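Local coordinates for flagellar protein FliL (PDB 6AHP) that assists the function of the bacterial flagellar motor as a stomatin-like protein, probably acting through a periplasmic domain, at residues A15-N19 with L57-F61; I7-N11 with E43-R47. One frame throughout, in Å; residues are numbered along the deposited sequence.

Both contacts draw on strand 7-21, an outermost strand of the chain's three-stranded antiparallel sheet, and each sets a helix against it. Interaction 2 uses the strand's beginning (7-11) and helix 40-48; interaction 1 uses 15-19 and the next helix, 50-62. Their centres lie about 20 Å apart, on opposite sides of the chain's centre, and no atoms touch between them beyond the shared strand. The first strand segment thus pairs with the first helix and the second with the second. Interaction 1, about 9 Å from the chain's centre, is buried and aromatic, whereas interaction 2, about 13 Å out, is partly buried and edged by charge and water.

Interaction 1 (A15-N19 with L57-F61); sequences AFVFN and LLSTF
Phe16, Phe18 and Phe61 form an aromatic cluster in the helix-on-sheet core of this stomatin-like (SPFH) fold, where helix 50-62 lies against strand 7-21. The short axes run 9.4 Å apart at closest approach, and 324 Å² is buried between the segments. Packing is tightest at Phe18: CB of Phe61 sits over the centre of that ring, 3.4 Å from the Phe18 centroid and 13° off the ring normal, a CH-pi contact. Phe18 CG, set between its backbone N and carbonyl carbon, lays the ring where Phe61 CB can cover it. The Phe18 and Phe61 rings themselves are nearly parallel (16°) but slid apart, with little overlap. Phe61 in turn presents its edge to the face of Phe16 in an offset edge-to-face pair, planes at 76°, with Phe61 CE2 3.8 Å from Phe16 CG. The looser part is at Leu58, whose CD1 stays 4.3 Å from Phe18 CB, and Val17 turns away from the helix. Toward that margin the second subunit comes in: Thr105 of that subunit packs on Leu58 and its Ile109 on Asn19. On the side of helix 72-94, Leu57 crosses Phe16 at about a right angle while also touching Ala82 and Ile86, so Leu57 joins the Phe16 end of the contact to that helix. There, Leu57 CD1 meets Phe16 CZ at 3.6 Å.

Interaction 2 (I7-N11 with E43-R47); sequences IAYVN and EELAR
Val10, in segment 7-11 of strand 7-21, faces segment 43-47 of helix 40-48 and meets Glu43, Ala46 and Arg47. Followed outward, its CB points to the helix and divides. CG2 rests 3.7 Å from Glu43 CG. It is also 4.1 Å from Ala46 CB. Both methyls lie over one face of the Arg47 guanidinium, CG2 over its centre and CG1, anti to the backbone N (chi1 167°), displaced to 4.2 Å from NH1. Glu43 helps to orient that plane from within the helix, though a crystal neighbour of Arg47 may contribute: NE and NH2 both donate side-on to OE2, with NH2 to OE2 at 2.8 Å. Glu43 OE1 lies 3.6 Å from Ala8 CB. Water carries the polar link between the segments: water 1 accepts from Arg47 NH2 at 3.2 Å and weakly joins Tyr9 O and Asn11 N, and water 2 weakly bridges Tyr9 O and Glu43 OE2. Thus an apolar centre, with Ala46 also on Val98, gives way to a hydrated charged margin. The Glu43-Arg47 spacing is that of an i to i+4 salt bridge on an alpha helix, here packed against an outermost strand of this chain's antiparallel sheet.

Interaction 1 (A15-N19 with L57-F61)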
ATOM      1  N   ALA A  15      -4.188 -12.305  -2.348  1.00 47.82           N
ATOM      2  CA  ALA A  15      -4.969 -11.606  -3.363  1.00 47.16           C
ATOM      3  C   ALA A  15      -5.395 -10.226  -2.875  1.00 47.75           C
ATOM      4  O   ALA A  15      -5.640 -10.009  -1.686  1.00 49.48           O
ATOM      5  CB  ALA A  15      -6.208 -12.412  -3.741  1.00 47.52           C
ATOM      6  N   PHE A  16      -5.482  -9.284  -3.812  1.00 42.14           N
ATOM      7  CA  PHE A  16      -5.968  -7.946  -3.503  1.00 43.99           C
ATOM      8  C   PHE A  16      -7.489  -7.926  -3.580  1.00 48.82           C
ATOM      9  O   PHE A  16      -8.075  -8.280  -4.617  1.00 45.90           O
ATOM     10  CB  PHE A  16      -5.348  -6.914  -4.444  1.00 36.90           C
ATOM     11  CG  PHE A  16      -3.877  -6.807  -4.273  1.00 36.59           C
ATOM     12  CD1 PHE A  16      -3.341  -5.913  -3.367  1.00 36.33           C
ATOM     13  CD2 PHE A  16      -3.032  -7.680  -4.938  1.00 39.13           C
ATOM     14  CE1 PHE A  16      -1.957  -5.845  -3.167  1.00 33.44           C
ATOM     15  CE2 PHE A  16      -1.657  -7.633  -4.746  1.00 39.74           C
ATOM     16  CZ  PHE A  16      -1.114  -6.709  -3.858  1.00 35.32           C
ATOM     17  N   VAL A  17      -8.117  -7.523  -2.479  1.00 48.77           N
ATOM     18  CA  VAL A  17      -9.563  -7.339  -2.392  1.00 50.68           C
ATOM     19  C   VAL A  17      -9.824  -5.884  -2.023  1.00 51.22           C
ATOM     20  O   VAL A  17      -9.309  -5.390  -1.011  1.00 51.69           O
ATOM     21  CB  VAL A  17     -10.195  -8.273  -1.352  1.00 53.59           C
ATOM     22  CG1 VAL A  17     -11.686  -7.981  -1.229  1.00 55.10           C
ATOM     23  CG2 VAL A  17      -9.905  -9.721  -1.697  1.00 50.91           C
ATOM     24  N   PHE A  18     -10.620  -5.199  -2.839  1.00 46.85           N
ATOM     25  CA  PHE A  18     -10.872  -3.783  -2.625  1.00 53.51           C
ATOM     26  C   PHE A  18     -12.222  -3.436  -3.226  1.00 56.48           C
ATOM     27  O   PHE A  18     -12.684  -4.082  -4.172  1.00 57.04           O
ATOM     28  CB  PHE A  18      -9.774  -2.916  -3.250  1.00 45.12           C
ATOM     29  CG  PHE A  18      -9.606  -3.146  -4.714  1.00 44.33           C
ATOM     30  CD1 PHE A  18      -8.888  -4.236  -5.177  1.00 37.67           C
ATOM     31  CD2 PHE A  18     -10.189  -2.290  -5.628  1.00 42.36           C
ATOM     32  CE1 PHE A  18      -8.749  -4.461  -6.510  1.00 36.60           C
ATOM     33  CE2 PHE A  18     -10.055  -2.513  -6.975  1.00 45.76           C
ATOM     34  CZ  PHE A  18      -9.326  -3.609  -7.417  1.00 44.96           C
ATOM     35  N   ASN A  19     -12.859  -2.417  -2.723  1.00 59.76           N
ATOM     36  CA  ASN A  19     -14.139  -1.960  -3.164  1.00 57.68           C
ATOM     37  C   ASN A  19     -14.030  -0.954  -4.249  1.00 60.41           C
ATOM     38  O   ASN A  19     -12.994  -0.423  -4.442  1.00 61.60           O
ATOM     39  CB  ASN A  19     -14.945  -1.396  -2.022  1.00 63.01           C
ATOM     40  CG  ASN A  19     -14.736  -2.134  -0.730  1.00 71.42           C
ATOM     41  OD1 ASN A  19     -14.088  -1.632   0.162  1.00 72.03           O
ATOM     42  ND2 ASN A  19     -15.265  -3.346  -0.634  1.00 71.89           N
ATOM     43  N   LEU A  57       0.338  -1.297  -5.079  1.00 22.35           N
ATOM     44  CA  LEU A  57      -0.739  -1.979  -5.791  1.00 24.60           C
ATOM     45  C   LEU A  57      -2.110  -1.601  -5.220  1.00 25.74           C
ATOM     46  O   LEU A  57      -3.040  -1.278  -5.968  1.00 25.49           O
ATOM     47  CB  LEU A  57      -0.518  -3.494  -5.726  1.00 21.98           C
ATOM     48  CG  LEU A  57       0.500  -4.014  -6.771  1.00 23.74           C
ATOM     49  CD1 LEU A  57       0.926  -5.461  -6.549  1.00 29.25           C
ATOM     50  CD2 LEU A  57       0.018  -3.790  -8.213  1.00 21.68           C
ATOM     51  N   LEU A  58      -2.264  -1.674  -3.894  1.00 25.91           N
ATOM     52  CA  LEU A  58      -3.536  -1.303  -3.275  1.00 29.55           C
ATOM     53  C   LEU A  58      -3.889   0.152  -3.569  1.00 28.17           C
ATOM     54  O   LEU A  58      -5.055   0.463  -3.830  1.00 31.98           O
ATOM     55  CB  LEU A  58      -3.500  -1.560  -1.766  1.00 30.55           C
ATOM     56  CG  LEU A  58      -4.850  -1.643  -1.038  1.00 36.87           C
ATOM     57  CD1 LEU A  58      -5.825  -2.689  -1.674  1.00 36.76           C
ATOM     58  CD2 LEU A  58      -4.636  -1.948   0.446  1.00 37.37           C
ATOM     59  N   SER A  59      -2.892   1.052  -3.564  1.00 29.62           N
ATOM     60  CA  SER A  59      -3.145   2.443  -3.935  1.00 30.41           C
ATOM     61  C   SER A  59      -3.635   2.552  -5.367  1.00 31.73           C
ATOM     62  O   SER A  59      -4.546   3.336  -5.663  1.00 29.47           O
ATOM     63  CB  SER A  59      -1.887   3.289  -3.767  1.00 31.64           C
ATOM     64  OG  SER A  59      -1.567   3.488  -2.408  1.00 40.93           O
ATOM     65  N   THR A  60      -3.022   1.793  -6.282  1.00 27.45           N
ATOM     66  CA  THR A  60      -3.441   1.867  -7.672  1.00 29.95           C
ATOM     67  C   THR A  60      -4.878   1.404  -7.822  1.00 31.49           C
ATOM     68  O   THR A  60      -5.687   2.083  -8.450  1.00 26.74           O
ATOM     69  CB  THR A  60      -2.549   1.027  -8.570  1.00 27.74           C
ATOM     70  OG1 THR A  60      -1.186   1.463  -8.436  1.00 23.66           O
ATOM     71  CG2 THR A  60      -3.024   1.204 -10.028  1.00 23.04           C
ATOM     72  N   PHE A  61      -5.199   0.234  -7.268  1.00 27.45           N
ATOM     73  CA  PHE A  61      -6.549  -0.316  -7.384  1.00 33.44           C
ATOM     74  C   PHE A  61      -7.600   0.548  -6.678  1.00 38.22           C
ATOM     75  O   PHE A  61      -8.742   0.624  -7.135  1.00 42.71           O
ATOM     76  CB  PHE A  61      -6.577  -1.731  -6.819  1.00 34.58           C
ATOM     77  CG  PHE A  61      -5.630  -2.680  -7.501  1.00 35.77           C
ATOM     78  CD1 PHE A  61      -5.300  -2.516  -8.837  1.00 35.54           C
ATOM     79  CD2 PHE A  61      -5.088  -3.754  -6.804  1.00 33.89           C
ATOM     80  CE1 PHE A  61      -4.435  -3.395  -9.467  1.00 30.54           C
ATOM     81  CE2 PHE A  61      -4.225  -4.649  -7.430  1.00 36.93           C
ATOM     82  CZ  PHE A  61      -3.896  -4.460  -8.764  1.00 35.64           C
TER

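Interaction 2 (I7-N11 with E43-R47)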
ATOM      1  N   ILE A   7      14.624 -14.301 -16.537  1.00 32.89           N
ATOM      2  CA  ILE A   7      13.341 -13.991 -15.930  1.00 28.98           C
ATOM      3  C   ILE A   7      13.123 -14.841 -14.697  1.00 27.94           C
ATOM      4  O   ILE A   7      13.545 -16.008 -14.622  1.00 30.10           O
ATOM      5  CB  ILE A   7      12.221 -14.184 -16.965  1.00 33.91           C
ATOM      6  CG1 ILE A   7      12.342 -13.165 -18.071  1.00 32.58           C
ATOM      7  CG2 ILE A   7      10.834 -14.074 -16.353  1.00 29.50           C
ATOM      8  CD1 ILE A   7      11.481 -13.510 -19.279  1.00 33.72           C
ATOM      9  N   ALA A   8      12.488 -14.237 -13.693  1.00 28.48           N
ATOM     10  CA  ALA A   8      11.966 -14.966 -12.549  1.00 25.03           C
ATOM     11  C   ALA A   8      10.666 -14.306 -12.119  1.00 23.68           C
ATOM     12  O   ALA A   8      10.376 -13.165 -12.490  1.00 27.88           O
ATOM     13  CB  ALA A   8      12.977 -15.015 -11.388  1.00 29.09           C
ATOM     14  N   TYR A   9       9.877 -15.029 -11.335  1.00 26.02           N
ATOM     15  CA  TYR A   9       8.562 -14.576 -10.898  1.00 21.86           C
ATOM     16  C   TYR A   9       8.529 -14.577  -9.381  1.00 24.80           C
ATOM     17  O   TYR A   9       8.913 -15.560  -8.740  1.00 27.50           O
ATOM     18  CB  TYR A   9       7.425 -15.474 -11.469  1.00 25.61           C
ATOM     19  CG  TYR A   9       7.467 -15.481 -12.970  1.00 24.48           C
ATOM     20  CD1 TYR A   9       6.940 -14.432 -13.696  1.00 20.52           C
ATOM     21  CD2 TYR A   9       8.103 -16.495 -13.651  1.00 22.45           C
ATOM     22  CE1 TYR A   9       7.039 -14.405 -15.074  1.00 24.20           C
ATOM     23  CE2 TYR A   9       8.192 -16.487 -15.024  1.00 22.49           C
ATOM     24  CZ  TYR A   9       7.683 -15.443 -15.726  1.00 24.14           C
ATOM     25  OH  TYR A   9       7.791 -15.440 -17.093  1.00 24.93           O
ATOM     26  N   VAL A  10       8.087 -13.468  -8.818  1.00 23.65           N
ATOM     27  CA  VAL A  10       7.963 -13.291  -7.386  1.00 21.56           C
ATOM     28  C   VAL A  10       6.478 -13.318  -7.097  1.00 24.26           C
ATOM     29  O   VAL A  10       5.738 -12.413  -7.511  1.00 23.97           O
ATOM     30  CB  VAL A  10       8.596 -11.971  -6.915  1.00 26.68           C
ATOM     31  CG1 VAL A  10       8.170 -11.664  -5.474  1.00 31.91           C
ATOM     32  CG2 VAL A  10      10.114 -12.012  -7.050  1.00 24.38           C
ATOM     33  N   ASN A  11       6.044 -14.357  -6.402  1.00 30.99           N
ATOM     34  CA  ASN A  11       4.633 -14.525  -6.100  1.00 32.87           C
ATOM     35  C   ASN A  11       4.214 -13.581  -4.991  1.00 35.68           C
ATOM     36  O   ASN A  11       4.880 -13.488  -3.961  1.00 34.01           O
ATOM     37  CB  ASN A  11       4.335 -15.957  -5.674  1.00 32.60           C
ATOM     38  CG  ASN A  11       2.861 -16.171  -5.434  1.00 41.37           C
ATOM     39  OD1 ASN A  11       2.028 -15.809  -6.268  1.00 40.80           O
ATOM     40  ND2 ASN A  11       2.526 -16.726  -4.273  1.00 46.09           N
ATOM     41  N   GLU A  43      15.305  -9.771  -8.065  1.00 25.52           N
ATOM     42  CA  GLU A  43      14.395 -10.660  -7.353  1.00 27.21           C
ATOM     43  C   GLU A  43      14.514 -10.459  -5.846  1.00 26.17           C
ATOM     44  O   GLU A  43      13.506 -10.330  -5.140  1.00 26.00           O
ATOM     45  CB  GLU A  43      14.642 -12.132  -7.723  1.00 26.61           C
ATOM     46  CG  GLU A  43      13.653 -13.061  -6.998  1.00 31.81           C
ATOM     47  CD  GLU A  43      13.913 -14.562  -7.231  1.00 38.31           C
ATOM     48  OE1 GLU A  43      14.621 -14.906  -8.207  1.00 35.94           O
ATOM     49  OE2 GLU A  43      13.399 -15.396  -6.440  1.00 35.96           O
ATOM     50  N   GLU A  44      15.738 -10.400  -5.334  1.00 28.23           N
ATOM     51  CA  GLU A  44      15.888 -10.208  -3.897  1.00 27.35           C
ATOM     52  C   GLU A  44      15.361  -8.838  -3.469  1.00 23.44           C
ATOM     53  O   GLU A  44      14.704  -8.718  -2.425  1.00 30.86           O
ATOM     54  CB  GLU A  44      17.350 -10.435  -3.507  1.00 34.03           C
ATOM     55  CG  GLU A  44      18.283  -9.282  -3.719  1.00 35.74           C
ATOM     56  CD  GLU A  44      19.480  -9.346  -2.759  1.00 52.11           C
ATOM     57  OE1 GLU A  44      19.562 -10.337  -1.999  1.00 51.95           O
ATOM     58  OE2 GLU A  44      20.325  -8.414  -2.764  1.00 58.50           O
ATOM     59  N   LEU A  45      15.552  -7.811  -4.300  1.00 25.57           N
ATOM     60  CA  LEU A  45      14.950  -6.504  -4.029  1.00 24.32           C
ATOM     61  C   LEU A  45      13.426  -6.563  -4.016  1.00 26.47           C
ATOM     62  O   LEU A  45      12.785  -5.955  -3.151  1.00 24.56           O
ATOM     63  CB  LEU A  45      15.411  -5.484  -5.059  1.00 24.50           C
ATOM     64  CG  LEU A  45      16.868  -5.053  -4.878  1.00 28.80           C
ATOM     65  CD1 LEU A  45      17.305  -4.184  -6.037  1.00 28.63           C
ATOM     66  CD2 LEU A  45      17.017  -4.314  -3.516  1.00 33.55           C
ATOM     67  N   ALA A  46      12.818  -7.241  -5.001  1.00 21.34           N
ATOM     68  CA  ALA A  46      11.357  -7.317  -5.047  1.00 22.26           C
ATOM     69  C   ALA A  46      10.803  -8.000  -3.805  1.00 26.05           C
ATOM     70  O   ALA A  46       9.744  -7.615  -3.287  1.00 23.55           O
ATOM     71  CB  ALA A  46      10.906  -8.074  -6.307  1.00 22.68           C
ATOM     72  N   ARG A  47      11.505  -9.024  -3.312  1.00 23.70           N
ATOM     73  CA  ARG A  47      11.045  -9.693  -2.098  1.00 27.73           C
ATOM     74  C   ARG A  47      11.254  -8.809  -0.864  1.00 27.74           C
ATOM     75  O   ARG A  47      10.381  -8.739  -0.002  1.00 29.89           O
ATOM     76  CB  ARG A  47      11.762 -11.033  -1.912  1.00 26.26           C
ATOM     77  CG  ARG A  47      11.637 -11.968  -3.088  1.00 31.43           C
ATOM     78  CD  ARG A  47      12.235 -13.330  -2.745  1.00 36.87           C
ATOM     79  NE  ARG A  47      12.091 -14.281  -3.834  1.00 38.52           N
ATOM     80  CZ  ARG A  47      10.981 -14.969  -4.073  1.00 41.59           C
ATOM     81  NH1 ARG A  47       9.917 -14.806  -3.293  1.00 42.89           N
ATOM     82  NH2 ARG A  47      10.932 -15.817  -5.092  1.00 41.69           N
TER
HETATM   83  O   HOH W   1       7.971 -16.950  -5.725  1.00 41.57           O
HETATM   84  O   HOH W   2      11.197 -17.699  -7.425  1.00 54.21           O